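Local coordinates for protein putative aldolase (Bacteroides vulgatus ATCC 8482, PDB 3DXI) that is of unestablished function but is a putative aldolase with a TIM-barrel fold and a partial match to the HMGL-like family, at residues A[194-199]-A[224-229]; A[152-157]-A[184-189]; A[41-46]-A[58-63]; A[83-88]-A[117-122]; A[32-37]-A[70-75]. One frame throughout, in Å; residues are numbered along the deposited sequence.

Along the chain contact 5 opens first, at the end of helix 23-34. Contact 3 opens and closes while contact 5 is still open, tying the end of strand 40-45 to the turn before helix 62-71; contact 5 then closes at 70-75, before strand 75-81. The two touch through L41, whose N lies 3.0 Å from K75 O. Contacts 4, 2 and 1 follow in series, and no pair crosses. Contact 4 joins the loop after strand 75-81 to helix 113-124, which also packs on segment 152-157 of contact 2. Contact 2 links the lead-ins to strands 159-163 and 189-192, and contact 1 joins the loops leaving strands 189-192 and 214-217.

Contact 1 of 5, residues A[194-199]-A[224-229]; sequences HDNLQL and RGAGNL
H194 and N228 lie side by side and point the same way, the imidazole and amide planes turned 57° apart. H194 swings its CG beside its own backbone N (chi1 -78°), which carries CD2 and NE2 alongside the amide end of N228; because that amide may be turned over in the model, which of its terminal atoms faces the ring is best left open. Next to this pair the backbones meet. D195 N donates to G227 O at 3.1 Å in a nearly straight bond (167° at the hydrogen), the donor standing above the carbonyl plane. The same oxygen lies 3.5 Å from H194 CA, a bent CH...O contact. D195 directs its CB at the other segment, where CB is 3.8 Å from N228 O and 3.9 Å from A226 O, while its OD1 is taken by G200 N at the start of helix 200-209. At the other end of the contact A226 CB sits 3.6 Å from N196 CA and against the N196 amide. Segment 194-199 follows strand 189-192 and segment 224-229 follows strand 214-217, so the contact lies at the C-terminal mouth of the barrel, where TIM-barrel enzymes generally place their active sites. The D195 N to G227 O bond, a bond from H194 N to D164 OD2 and the meeting of the H194 and H192 rings together probably fix how this histidine is presented.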
# COMPACT_ATOMS: atom_id res chain seq x y z
N HIS A 194 0.58 -8.74 -6.28
CA HIS A 194 0.81 -9.07 -4.89
C HIS A 194 1.17 -7.77 -4.19
O HIS A 194 1.63 -6.82 -4.83
CB HIS A 194 1.91 -10.11 -4.74
CG HIS A 194 1.47 -11.50 -5.06
ND1 HIS A 194 2.32 -12.58 -5.06
CD2 HIS A 194 0.25 -11.99 -5.39
CE1 HIS A 194 1.65 -13.68 -5.37
NE2 HIS A 194 0.39 -13.35 -5.58
N ASP A 195 0.96 -7.73 -2.87
CA ASP A 195 1.19 -6.51 -2.12
C ASP A 195 2.49 -6.40 -1.32
O ASP A 195 2.54 -5.65 -0.34
CB ASP A 195 -0.01 -6.27 -1.19
CG ASP A 195 -0.65 -4.92 -1.40
OD1 ASP A 195 -0.59 -4.40 -2.54
OD2 ASP A 195 -1.21 -4.36 -0.43
N ASN A 196 3.53 -7.11 -1.73
CA ASN A 196 4.80 -7.04 -1.01
C ASN A 196 5.30 -5.60 -0.87
O ASN A 196 5.84 -5.23 0.18
CB ASN A 196 5.86 -7.90 -1.70
CG ASN A 196 5.57 -9.38 -1.59
OD1 ASN A 196 6.33 -10.13 -0.98
ND2 ASN A 196 4.46 -9.80 -2.18
N LEU A 197 5.11 -4.79 -1.91
CA LEU A 197 5.54 -3.39 -1.88
C LEU A 197 4.34 -2.45 -1.87
O LEU A 197 4.48 -1.24 -2.06
CB LEU A 197 6.40 -3.07 -3.11
CG LEU A 197 7.78 -3.75 -3.15
CD1 LEU A 197 8.49 -3.39 -4.46
CD2 LEU A 197 8.60 -3.30 -1.94
N GLN A 198 3.16 -3.02 -1.64
CA GLN A 198 1.92 -2.26 -1.62
C GLN A 198 1.67 -1.51 -2.93
O GLN A 198 1.13 -0.40 -2.93
CB GLN A 198 1.89 -1.30 -0.42
CG GLN A 198 1.68 -2.03 0.91
CD GLN A 198 1.55 -1.09 2.09
OE1 GLN A 198 1.44 0.12 1.92
NE2 GLN A 198 1.54 -1.65 3.30
N LEU A 199 2.07 -2.12 -4.04
CA LEU A 199 1.85 -1.53 -5.35
C LEU A 199 0.68 -2.23 -6.06
O LEU A 199 0.39 -1.97 -7.23
CB LEU A 199 3.12 -1.64 -6.21
CG LEU A 199 4.35 -0.82 -5.79
CD1 LEU A 199 5.50 -1.10 -6.76
CD2 LEU A 199 4.00 0.66 -5.78
N ARG A 224 -1.27 -15.83 1.01
CA ARG A 224 -0.05 -16.15 1.74
C ARG A 224 0.94 -14.98 1.75
O ARG A 224 1.00 -14.18 0.80
CB ARG A 224 0.60 -17.41 1.17
CG ARG A 224 0.86 -17.38 -0.33
CD ARG A 224 1.53 -18.69 -0.79
NE ARG A 224 0.66 -19.86 -0.68
CZ ARG A 224 -0.20 -20.25 -1.62
NH1 ARG A 224 -0.32 -19.56 -2.75
NH2 ARG A 224 -0.95 -21.33 -1.43
N GLY A 225 1.71 -14.88 2.83
CA GLY A 225 2.69 -13.82 2.95
C GLY A 225 2.12 -12.42 2.97
O GLY A 225 1.23 -12.11 3.78
N ALA A 226 2.62 -11.58 2.07
CA ALA A 226 2.19 -10.19 1.96
C ALA A 226 0.77 -10.09 1.40
O ALA A 226 0.14 -9.04 1.48
CB ALA A 226 3.15 -9.40 1.09
N GLY A 227 0.29 -11.18 0.83
CA GLY A 227 -1.06 -11.19 0.30
C GLY A 227 -1.28 -10.57 -1.06
O GLY A 227 -0.33 -10.28 -1.79
N ASN A 228 -2.55 -10.36 -1.40
CA ASN A 228 -2.94 -9.79 -2.69
C ASN A 228 -3.49 -8.37 -2.58
O ASN A 228 -3.52 -7.78 -1.50
CB ASN A 228 -4.02 -10.67 -3.33
CG ASN A 228 -3.61 -12.11 -3.47
OD1 ASN A 228 -4.15 -12.99 -2.81
ND2 ASN A 228 -2.64 -12.36 -4.32
N LEU A 229 -3.90 -7.83 -3.71
CA LEU A 229 -4.50 -6.50 -3.73
C LEU A 229 -5.79 -6.65 -2.93
O LEU A 229 -6.51 -7.63 -3.11
CB LEU A 229 -4.83 -6.09 -5.16
CG LEU A 229 -5.84 -4.96 -5.38
CD1 LEU A 229 -5.37 -3.68 -4.71
CD2 LEU A 229 -6.03 -4.75 -6.86

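Contact 2 of 5, residues A[152-157]-A[184-189]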
# COMPACT_ATOMS: atom_id res chain seq x y z
N ALA A 152 -0.15 -19.41 -29.80
CA ALA A 152 -0.77 -20.73 -29.78
C ALA A 152 -2.00 -20.83 -28.86
O ALA A 152 -2.73 -21.82 -28.90
CB ALA A 152 0.26 -21.79 -29.39
N ILE A 153 -2.23 -19.81 -28.04
CA ILE A 153 -3.37 -19.84 -27.12
C ILE A 153 -4.57 -19.05 -27.63
O ILE A 153 -5.62 -19.05 -26.99
CB ILE A 153 -2.98 -19.30 -25.73
CG1 ILE A 153 -2.88 -17.77 -25.75
CG2 ILE A 153 -1.64 -19.88 -25.30
CD1 ILE A 153 -2.70 -17.15 -24.36
N ASP A 154 -4.42 -18.39 -28.77
CA ASP A 154 -5.49 -17.57 -29.34
C ASP A 154 -6.87 -18.21 -29.46
O ASP A 154 -7.88 -17.53 -29.27
CB ASP A 154 -5.07 -17.03 -30.72
CG ASP A 154 -4.11 -15.87 -30.62
OD1 ASP A 154 -4.05 -15.23 -29.54
OD2 ASP A 154 -3.41 -15.59 -31.61
N LYS A 155 -6.93 -19.50 -29.78
CA LYS A 155 -8.22 -20.17 -29.91
C LYS A 155 -8.66 -20.93 -28.65
O LYS A 155 -9.77 -21.45 -28.60
CB LYS A 155 -8.21 -21.14 -31.10
CG LYS A 155 -8.65 -20.53 -32.42
CD LYS A 155 -7.79 -19.35 -32.82
CE LYS A 155 -8.27 -18.73 -34.12
NZ LYS A 155 -7.43 -17.57 -34.52
N ILE A 156 -7.79 -20.97 -27.64
CA ILE A 156 -8.10 -21.69 -26.41
C ILE A 156 -8.36 -20.79 -25.20
O ILE A 156 -9.40 -20.90 -24.55
CB ILE A 156 -6.97 -22.66 -26.02
CG1 ILE A 156 -6.76 -23.71 -27.11
CG2 ILE A 156 -7.31 -23.35 -24.70
CD1 ILE A 156 -5.85 -23.27 -28.22
N ALA A 157 -7.41 -19.92 -24.90
CA ALA A 157 -7.53 -19.04 -23.74
C ALA A 157 -8.72 -18.08 -23.78
O ALA A 157 -9.05 -17.52 -24.82
CB ALA A 157 -6.23 -18.25 -23.56
N TYR A 184 1.44 -10.31 -29.05
CA TYR A 184 1.56 -11.74 -29.32
C TYR A 184 0.31 -12.60 -29.16
O TYR A 184 0.27 -13.73 -29.64
CB TYR A 184 2.70 -12.29 -28.47
CG TYR A 184 4.03 -11.66 -28.83
CD1 TYR A 184 4.71 -12.05 -29.99
CD2 TYR A 184 4.57 -10.63 -28.06
CE1 TYR A 184 5.90 -11.42 -30.37
CE2 TYR A 184 5.76 -10.00 -28.43
CZ TYR A 184 6.41 -10.40 -29.59
OH TYR A 184 7.58 -9.76 -29.98
N THR A 185 -0.71 -12.07 -28.49
CA THR A 185 -1.94 -12.83 -28.35
C THR A 185 -3.14 -11.90 -28.41
O THR A 185 -3.04 -10.73 -28.04
CB THR A 185 -1.96 -13.66 -27.03
OG1 THR A 185 -3.23 -14.31 -26.90
CG2 THR A 185 -1.71 -12.78 -25.82
N HIS A 186 -4.26 -12.42 -28.91
CA HIS A 186 -5.49 -11.64 -29.05
C HIS A 186 -6.46 -11.86 -27.89
O HIS A 186 -7.46 -11.16 -27.79
CB HIS A 186 -6.22 -12.02 -30.35
CG HIS A 186 -5.49 -11.61 -31.60
ND1 HIS A 186 -5.55 -10.34 -32.11
CD2 HIS A 186 -4.68 -12.31 -32.42
CE1 HIS A 186 -4.80 -10.27 -33.20
NE2 HIS A 186 -4.26 -11.45 -33.41
N VAL A 187 -6.16 -12.83 -27.03
CA VAL A 187 -7.04 -13.14 -25.92
C VAL A 187 -7.10 -12.08 -24.82
O VAL A 187 -6.19 -11.27 -24.66
CB VAL A 187 -6.67 -14.50 -25.27
CG1 VAL A 187 -6.73 -15.60 -26.31
CG2 VAL A 187 -5.30 -14.42 -24.62
N PRO A 188 -8.20 -12.07 -24.06
CA PRO A 188 -8.38 -11.12 -22.97
C PRO A 188 -7.20 -11.25 -22.00
O PRO A 188 -6.69 -12.36 -21.78
CB PRO A 188 -9.70 -11.57 -22.34
CG PRO A 188 -10.47 -12.07 -23.54
CD PRO A 188 -9.42 -12.87 -24.28
N VAL A 189 -6.74 -10.14 -21.45
CA VAL A 189 -5.61 -10.19 -20.53
C VAL A 189 -6.01 -9.75 -19.12
O VAL A 189 -6.88 -8.91 -18.94
CB VAL A 189 -4.45 -9.28 -21.02
CG1 VAL A 189 -3.26 -9.37 -20.07
CG2 VAL A 189 -4.04 -9.69 -22.44
O HOH W 1 -1.45 -14.02 -31.82
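D154 crosses to T185 and H186 with its carboxylate. From CB, the first torsion (chi1 -77°) sets CG beside the backbone N of D154 and brings it within 3.9 Å of H186 N and 4.0 Å of H186 CD2. Beyond it OD1 is gripped twice: H186 N donates at 2.9 Å in an almost straight bond (171°) from above the carboxylate plane, and T185 OG1 donates to the same OD1 at 2.9 Å, arriving nearly along the C-O axis. OD2 lies at the edge of the H186 ring, in its plane and 3.6 Å from CD2, with the carboxylate and ring planes 54° apart. T185 OG1 is used in both senses, since it accepts from V187 N at 3.3 Å and so forms an ST turn. Beside this polar cluster, V187 CG2 meets I153 CD1 at 3.8 Å and V187 CG1 meets A157 CB at 3.9 Å; I153 and V187 both reach F160 of strand 159-163. The contact therefore joins two lead-ins to neighbouring strands at the N-terminal end of the barrel. Two donors, H186 N and T185 OG1, converging on OD1 are consistent with an ionised D154, whose carboxylate probably helps to hold T185 and the backbone at H186, with V187 packing on I153 and A157 alongside.

Contact 3 of 5, residues A[41-46]-A[58-63]; sequences LEVGYR and GYTPVS
T60 OG1 donates to Y45 O at 2.7 Å, and this bond satisfies the Y45 carbonyl. G58 O, also an acceptor, stands 3.3 Å from Y45 O and cannot serve it. T60 has positive phi just after the weakly bonded helix 56-59, and with OG1 beside the backbone N (chi1 -44°) the hydroxyl is directed at Y45 O; G44, with no side chain, lets OG1 come within 3.5 Å of its CA. The methyl branch, T60 CG2, turns instead to V43 CG2 at 4.1 Å. R46 supplies the second link. Its chain is bent at chi2 and chi3, folding back until NH1 donates to T60 O at 3.0 Å, with an angle of 147° at the hydrogen. T60 O lies near the guanidinium plane, but NH1 stands above the carbonyl plane of T60. A weak bond from the same NH1 to Y59 O measures 3.4 Å. The remaining nitrogens serve helix 90-94: NE donates to L93 O, and NH2 more weakly to H92 O. Touching parts of the two segments run at 89° to each other. Strand 40-45 is flanked in the barrel by strands 4-7 and 75-81, and T60 and V43 also reach L65 and L68 of helix 62-71, which thus covers the outer side of the strand beyond this turn.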
# COMPACT_ATOMS: atom_id res chain seq x y z
N LEU A 41 -15.71 -15.46 -9.41
CA LEU A 41 -15.34 -15.90 -8.07
C LEU A 41 -14.59 -17.22 -8.21
O LEU A 41 -15.17 -18.22 -8.64
CB LEU A 41 -16.58 -16.12 -7.20
CG LEU A 41 -17.65 -15.03 -7.11
CD1 LEU A 41 -18.76 -15.50 -6.19
CD2 LEU A 41 -17.04 -13.73 -6.60
N GLU A 42 -13.30 -17.23 -7.88
CA GLU A 42 -12.51 -18.45 -7.94
C GLU A 42 -12.55 -18.96 -6.50
O GLU A 42 -11.85 -18.45 -5.63
CB GLU A 42 -11.08 -18.14 -8.36
CG GLU A 42 -10.22 -19.36 -8.51
CD GLU A 42 -8.89 -19.02 -9.11
OE1 GLU A 42 -8.19 -18.17 -8.52
OE2 GLU A 42 -8.55 -19.58 -10.17
N VAL A 43 -13.39 -19.96 -6.28
CA VAL A 43 -13.64 -20.51 -4.95
C VAL A 43 -12.70 -21.58 -4.41
O VAL A 43 -12.74 -21.89 -3.22
CB VAL A 43 -15.08 -21.04 -4.88
CG1 VAL A 43 -16.06 -19.91 -5.24
CG2 VAL A 43 -15.25 -22.21 -5.83
N GLY A 44 -11.86 -22.15 -5.27
CA GLY A 44 -10.96 -23.17 -4.78
C GLY A 44 -10.25 -23.98 -5.85
O GLY A 44 -10.30 -23.66 -7.03
N TYR A 45 -9.58 -25.03 -5.40
CA TYR A 45 -8.84 -25.93 -6.26
C TYR A 45 -9.58 -27.25 -6.44
O TYR A 45 -10.49 -27.57 -5.68
CB TYR A 45 -7.48 -26.28 -5.63
CG TYR A 45 -6.47 -25.15 -5.55
CD1 TYR A 45 -5.61 -24.90 -6.61
CD2 TYR A 45 -6.38 -24.35 -4.41
CE1 TYR A 45 -4.66 -23.87 -6.54
CE2 TYR A 45 -5.43 -23.31 -4.33
CZ TYR A 45 -4.58 -23.09 -5.40
OH TYR A 45 -3.66 -22.08 -5.35
N ARG A 46 -9.18 -27.98 -7.48
CA ARG A 46 -9.67 -29.32 -7.74
C ARG A 46 -8.32 -30.04 -7.68
O ARG A 46 -7.35 -29.58 -8.28
CB ARG A 46 -10.31 -29.44 -9.14
CG ARG A 46 -11.76 -28.94 -9.23
CD ARG A 46 -12.74 -29.81 -8.44
NE ARG A 46 -13.08 -31.07 -9.11
CZ ARG A 46 -13.90 -31.99 -8.61
NH1 ARG A 46 -14.49 -31.80 -7.43
NH2 ARG A 46 -14.14 -33.12 -9.28
N GLY A 58 -9.68 -27.29 -1.21
CA GLY A 58 -8.45 -27.70 -1.85
C GLY A 58 -8.90 -28.75 -2.86
O GLY A 58 -8.19 -29.06 -3.82
N TYR A 59 -10.10 -29.28 -2.62
CA TYR A 59 -10.71 -30.31 -3.47
C TYR A 59 -12.02 -29.83 -4.10
O TYR A 59 -12.45 -30.36 -5.12
CB TYR A 59 -11.01 -31.57 -2.65
CG TYR A 59 -9.78 -32.32 -2.19
CD1 TYR A 59 -9.00 -33.05 -3.09
CD2 TYR A 59 -9.37 -32.29 -0.85
CE1 TYR A 59 -7.86 -33.72 -2.68
CE2 TYR A 59 -8.23 -32.96 -0.43
CZ TYR A 59 -7.48 -33.67 -1.35
OH TYR A 59 -6.35 -34.33 -0.95
N THR A 60 -12.64 -28.83 -3.48
CA THR A 60 -13.91 -28.26 -3.94
C THR A 60 -14.84 -29.33 -4.53
O THR A 60 -15.09 -29.38 -5.73
CB THR A 60 -13.66 -27.15 -4.99
OG1 THR A 60 -12.58 -26.31 -4.55
CG2 THR A 60 -14.91 -26.27 -5.15
N PRO A 61 -15.39 -30.20 -3.66
CA PRO A 61 -16.29 -31.27 -4.09
C PRO A 61 -17.56 -30.80 -4.79
O PRO A 61 -18.00 -29.66 -4.61
CB PRO A 61 -16.59 -32.00 -2.78
CG PRO A 61 -16.50 -30.92 -1.76
CD PRO A 61 -15.27 -30.17 -2.20
N VAL A 62 -18.16 -31.69 -5.58
CA VAL A 62 -19.38 -31.40 -6.30
C VAL A 62 -20.51 -30.91 -5.39
O VAL A 62 -21.19 -29.94 -5.71
CB VAL A 62 -19.87 -32.65 -7.06
CG1 VAL A 62 -21.27 -32.42 -7.64
CG2 VAL A 62 -18.89 -33.00 -8.17
N SER A 63 -20.69 -31.57 -4.25
CA SER A 63 -21.74 -31.19 -3.32
C SER A 63 -21.65 -29.70 -2.98
O SER A 63 -22.66 -29.01 -2.95
CB SER A 63 -21.67 -32.03 -2.04
OG SER A 63 -20.41 -31.90 -1.39

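Contact 4 of 5, residues A[83-88]-A[117-122]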
# COMPACT_ATOMS: atom_id res chain seq x y z
N LYS A 83 1.59 -28.20 -12.98
CA LYS A 83 2.66 -29.14 -12.64
C LYS A 83 2.15 -30.44 -12.02
O LYS A 83 2.88 -31.43 -11.95
CB LYS A 83 3.67 -28.49 -11.70
CG LYS A 83 3.11 -28.17 -10.32
CD LYS A 83 4.19 -27.57 -9.43
CE LYS A 83 3.67 -27.34 -8.02
NZ LYS A 83 4.70 -26.72 -7.15
N ASN A 84 0.90 -30.44 -11.55
CA ASN A 84 0.32 -31.63 -10.93
C ASN A 84 -0.78 -32.26 -11.77
O ASN A 84 -1.43 -33.20 -11.33
CB ASN A 84 -0.29 -31.29 -9.57
CG ASN A 84 0.73 -30.81 -8.57
OD1 ASN A 84 1.83 -31.35 -8.49
ND2 ASN A 84 0.37 -29.80 -7.78
N THR A 85 -0.99 -31.74 -12.97
CA THR A 85 -2.06 -32.26 -13.81
C THR A 85 -1.66 -32.68 -15.22
O THR A 85 -1.01 -31.93 -15.95
CB THR A 85 -3.19 -31.21 -13.91
OG1 THR A 85 -3.59 -30.81 -12.60
CG2 THR A 85 -4.38 -31.76 -14.66
N THR A 86 -2.06 -33.89 -15.59
CA THR A 86 -1.79 -34.41 -16.92
C THR A 86 -3.13 -34.48 -17.64
O THR A 86 -4.18 -34.49 -17.01
CB THR A 86 -1.20 -35.84 -16.88
OG1 THR A 86 -2.16 -36.72 -16.29
CG2 THR A 86 0.09 -35.88 -16.08
N PRO A 87 -3.11 -34.50 -18.98
CA PRO A 87 -4.39 -34.57 -19.69
C PRO A 87 -5.23 -35.77 -19.22
O PRO A 87 -6.46 -35.71 -19.21
CB PRO A 87 -3.96 -34.68 -21.16
CG PRO A 87 -2.70 -33.82 -21.17
CD PRO A 87 -1.99 -34.28 -19.92
N GLU A 88 -4.55 -36.83 -18.81
CA GLU A 88 -5.22 -38.03 -18.33
C GLU A 88 -5.97 -37.81 -17.00
O GLU A 88 -6.87 -38.59 -16.67
CB GLU A 88 -4.20 -39.17 -18.15
CG GLU A 88 -3.57 -39.68 -19.46
CD GLU A 88 -2.75 -38.63 -20.20
OE1 GLU A 88 -1.82 -38.05 -19.59
OE2 GLU A 88 -3.02 -38.40 -21.40
N ILE A 117 -0.59 -25.68 -22.71
CA ILE A 117 -1.45 -25.46 -23.88
C ILE A 117 -2.16 -26.76 -24.26
O ILE A 117 -3.30 -26.75 -24.72
CB ILE A 117 -0.65 -24.92 -25.09
CG1 ILE A 117 -0.16 -23.50 -24.78
CG2 ILE A 117 -1.53 -24.94 -26.36
CD1 ILE A 117 0.75 -22.91 -25.84
N VAL A 118 -1.46 -27.88 -24.08
CA VAL A 118 -2.01 -29.20 -24.37
C VAL A 118 -3.16 -29.45 -23.40
O VAL A 118 -4.22 -29.94 -23.78
CB VAL A 118 -0.94 -30.30 -24.17
CG1 VAL A 118 -1.59 -31.68 -24.27
CG2 VAL A 118 0.18 -30.14 -25.21
N LEU A 119 -2.93 -29.11 -22.14
CA LEU A 119 -3.94 -29.28 -21.10
C LEU A 119 -5.14 -28.39 -21.40
O LEU A 119 -6.29 -28.85 -21.42
CB LEU A 119 -3.33 -28.91 -19.74
CG LEU A 119 -4.10 -29.26 -18.47
CD1 LEU A 119 -4.25 -30.78 -18.36
CD2 LEU A 119 -3.34 -28.72 -17.26
N ALA A 120 -4.86 -27.11 -21.66
CA ALA A 120 -5.90 -26.13 -21.96
C ALA A 120 -6.79 -26.59 -23.11
O ALA A 120 -8.01 -26.51 -23.02
CB ALA A 120 -5.28 -24.79 -22.31
N LYS A 121 -6.16 -27.07 -24.18
CA LYS A 121 -6.89 -27.55 -25.35
C LYS A 121 -7.90 -28.62 -24.95
O LYS A 121 -9.05 -28.60 -25.38
CB LYS A 121 -5.90 -28.11 -26.37
CG LYS A 121 -6.44 -28.21 -27.78
CD LYS A 121 -5.30 -28.33 -28.78
CE LYS A 121 -5.78 -28.15 -30.21
NZ LYS A 121 -4.63 -27.97 -31.14
N ALA A 122 -7.47 -29.56 -24.10
CA ALA A 122 -8.35 -30.63 -23.64
C ALA A 122 -9.50 -30.09 -22.78
O ALA A 122 -10.63 -30.54 -22.89
CB ALA A 122 -7.54 -31.67 -22.86
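L119 pushes its two methyls against T85 at about a right angle: CD1 lies 3.8 Å from T85 CG2, and CD2 is 4.1 Å from that same methyl. CD1 continues along the backbone of the loop, 3.9 Å from T86 C and 3.9 Å from P87 N, so one branch spans three successive residues. Next to it V118 CG1 meets P87 CG at 3.9 Å, the two side chains crossing at a slant. All of these touches are van der Waals in kind. L119 reaches so far because CG is anti to the backbone N (chi1 -169°), which extends the branch from helix 113-124 towards the loop. On the other side T85 puts CG2 anti to its own N, leaving OG1 to bond N81 O at the end of strand 75-81, which probably helps to keep the methyl facing the helix. T86 OG1 is bonded to D89 OD2 a little further on. In the next shell L90 of helix 90-94 packs on T85, L119 and A122, and L93 on T85, while A120 rests on V130 and F132 of strand 129-134. Packing of a leucine from the helix after strand 103-108 on the loop that leaves the preceding strand is part of the outer layer of a TIM barrel, at the C-terminal end of its strands.

Contact 5 of 5, residues A[32-37]-A[70-75]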
# COMPACT_ATOMS: atom_id res chain seq x y z
N ALA A 32 -22.40 -11.96 -0.40
CA ALA A 32 -21.84 -10.62 -0.48
C ALA A 32 -21.37 -10.37 -1.92
O ALA A 32 -21.57 -9.29 -2.46
CB ALA A 32 -20.66 -10.47 0.47
N MSE A 33 -20.76 -11.38 -2.52
CA MSE A 33 -20.28 -11.26 -3.89
C MSE A 33 -21.43 -10.98 -4.85
O MSE A 33 -21.24 -10.36 -5.90
CB MSE A 33 -19.53 -12.53 -4.31
CG MSE A 33 -18.26 -12.81 -3.51
SE MSE A 33 -16.95 -11.36 -3.56
CE MSE A 33 -17.22 -10.68 -1.77
N ASN A 34 -22.63 -11.45 -4.51
CA ASN A 34 -23.79 -11.21 -5.36
C ASN A 34 -24.10 -9.71 -5.40
O ASN A 34 -24.58 -9.20 -6.41
CB ASN A 34 -25.04 -11.93 -4.83
CG ASN A 34 -25.09 -13.40 -5.22
OD1 ASN A 34 -24.30 -13.86 -6.03
ND2 ASN A 34 -26.04 -14.13 -4.64
N GLU A 35 -23.83 -9.01 -4.30
CA GLU A 35 -24.13 -7.58 -4.22
C GLU A 35 -22.94 -6.65 -4.40
O GLU A 35 -23.04 -5.46 -4.09
CB GLU A 35 -24.83 -7.26 -2.90
CG GLU A 35 -26.15 -7.99 -2.72
CD GLU A 35 -26.97 -7.44 -1.57
OE1 GLU A 35 -27.51 -6.32 -1.71
OE2 GLU A 35 -27.06 -8.13 -0.53
N LEU A 36 -21.83 -7.18 -4.89
CA LEU A 36 -20.64 -6.37 -5.13
C LEU A 36 -20.36 -6.45 -6.63
O LEU A 36 -20.69 -7.44 -7.28
CB LEU A 36 -19.44 -6.90 -4.33
CG LEU A 36 -19.50 -6.73 -2.80
CD1 LEU A 36 -18.32 -7.43 -2.13
CD2 LEU A 36 -19.49 -5.26 -2.45
N PRO A 37 -19.75 -5.40 -7.21
CA PRO A 37 -19.47 -5.45 -8.64
C PRO A 37 -18.30 -6.38 -9.01
O PRO A 37 -17.33 -5.95 -9.65
CB PRO A 37 -19.21 -3.99 -9.00
CG PRO A 37 -18.58 -3.45 -7.74
CD PRO A 37 -19.43 -4.06 -6.66
N ASN A 70 -26.05 -22.69 -6.83
CA ASN A 70 -27.45 -22.45 -6.54
C ASN A 70 -27.71 -21.05 -6.01
O ASN A 70 -28.69 -20.40 -6.40
CB ASN A 70 -27.93 -23.49 -5.53
CG ASN A 70 -29.20 -24.17 -5.96
OD1 ASN A 70 -29.38 -24.49 -7.14
ND2 ASN A 70 -30.09 -24.43 -5.00
N ILE A 71 -26.84 -20.57 -5.13
CA ILE A 71 -27.02 -19.25 -4.53
C ILE A 71 -26.23 -18.09 -5.15
O ILE A 71 -26.55 -16.94 -4.89
CB ILE A 71 -26.72 -19.29 -3.01
CG1 ILE A 71 -25.32 -19.86 -2.76
CG2 ILE A 71 -27.77 -20.14 -2.30
CD1 ILE A 71 -24.87 -19.80 -1.31
N SER A 72 -25.22 -18.39 -5.96
CA SER A 72 -24.43 -17.34 -6.60
C SER A 72 -24.99 -16.94 -7.97
O SER A 72 -25.40 -17.79 -8.76
CB SER A 72 -22.97 -17.78 -6.77
OG SER A 72 -22.22 -16.81 -7.49
N THR A 73 -25.00 -15.63 -8.24
CA THR A 73 -25.47 -15.12 -9.53
C THR A 73 -24.28 -14.74 -10.43
O THR A 73 -24.46 -14.21 -11.53
CB THR A 73 -26.34 -13.86 -9.35
OG1 THR A 73 -25.55 -12.81 -8.78
CG2 THR A 73 -27.53 -14.16 -8.43
N LYS A 74 -23.06 -15.01 -9.96
CA LYS A 74 -21.86 -14.68 -10.73
C LYS A 74 -21.20 -15.91 -11.34
O LYS A 74 -21.64 -17.04 -11.11
CB LYS A 74 -20.87 -13.94 -9.83
CG LYS A 74 -21.49 -12.75 -9.10
CD LYS A 74 -22.12 -11.77 -10.08
CE LYS A 74 -22.66 -10.53 -9.37
NZ LYS A 74 -21.60 -9.80 -8.60
N LYS A 75 -20.16 -15.70 -12.14
CA LYS A 75 -19.46 -16.82 -12.75
C LYS A 75 -18.53 -17.46 -11.72
O LYS A 75 -17.93 -16.77 -10.89
CB LYS A 75 -18.70 -16.36 -13.99
CG LYS A 75 -19.62 -16.13 -15.20
CD LYS A 75 -18.84 -15.79 -16.45
CE LYS A 75 -19.72 -15.84 -17.69
NZ LYS A 75 -18.92 -15.68 -18.94
O HOH W 2 -21.80 -14.81 -5.81
O HOH W 3 -26.59 -10.43 -8.03
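Two helix-to-strand loops at the N-terminal end of the barrel meet where N34, at the C-terminal part of helix 23-34, spans the ST turn after helix 62-71. In that turn S72 OG accepts from K74 N at 3.2 Å. The N34 amide works at both ends. ND2 donates to I71 O at 2.9 Å, 166° at the hydrogen; I71 O lies in the N34 amide plane, and ND2 in the carbonyl plane of I71. OD1 accepts from T73 N at 2.9 Å, met from above the carbonyl plane in a straight bond of 170°. A water bridges N34 OD1 and S72 OG, and a second joins N34 O to T73 OG1. K74, its chain bent at chi2 and chi4, brings NZ back to O of M33 (selenomethionine) at 2.8 Å and, more weakly, to L36 O at 2.9 Å; I38 O also accepts from it. The ammonium thus gathers backbone carbonyls where helix 23-34 ends, an arrangement consistent with a favourable charge-dipole interaction that probably steadies this lysine's positive charge.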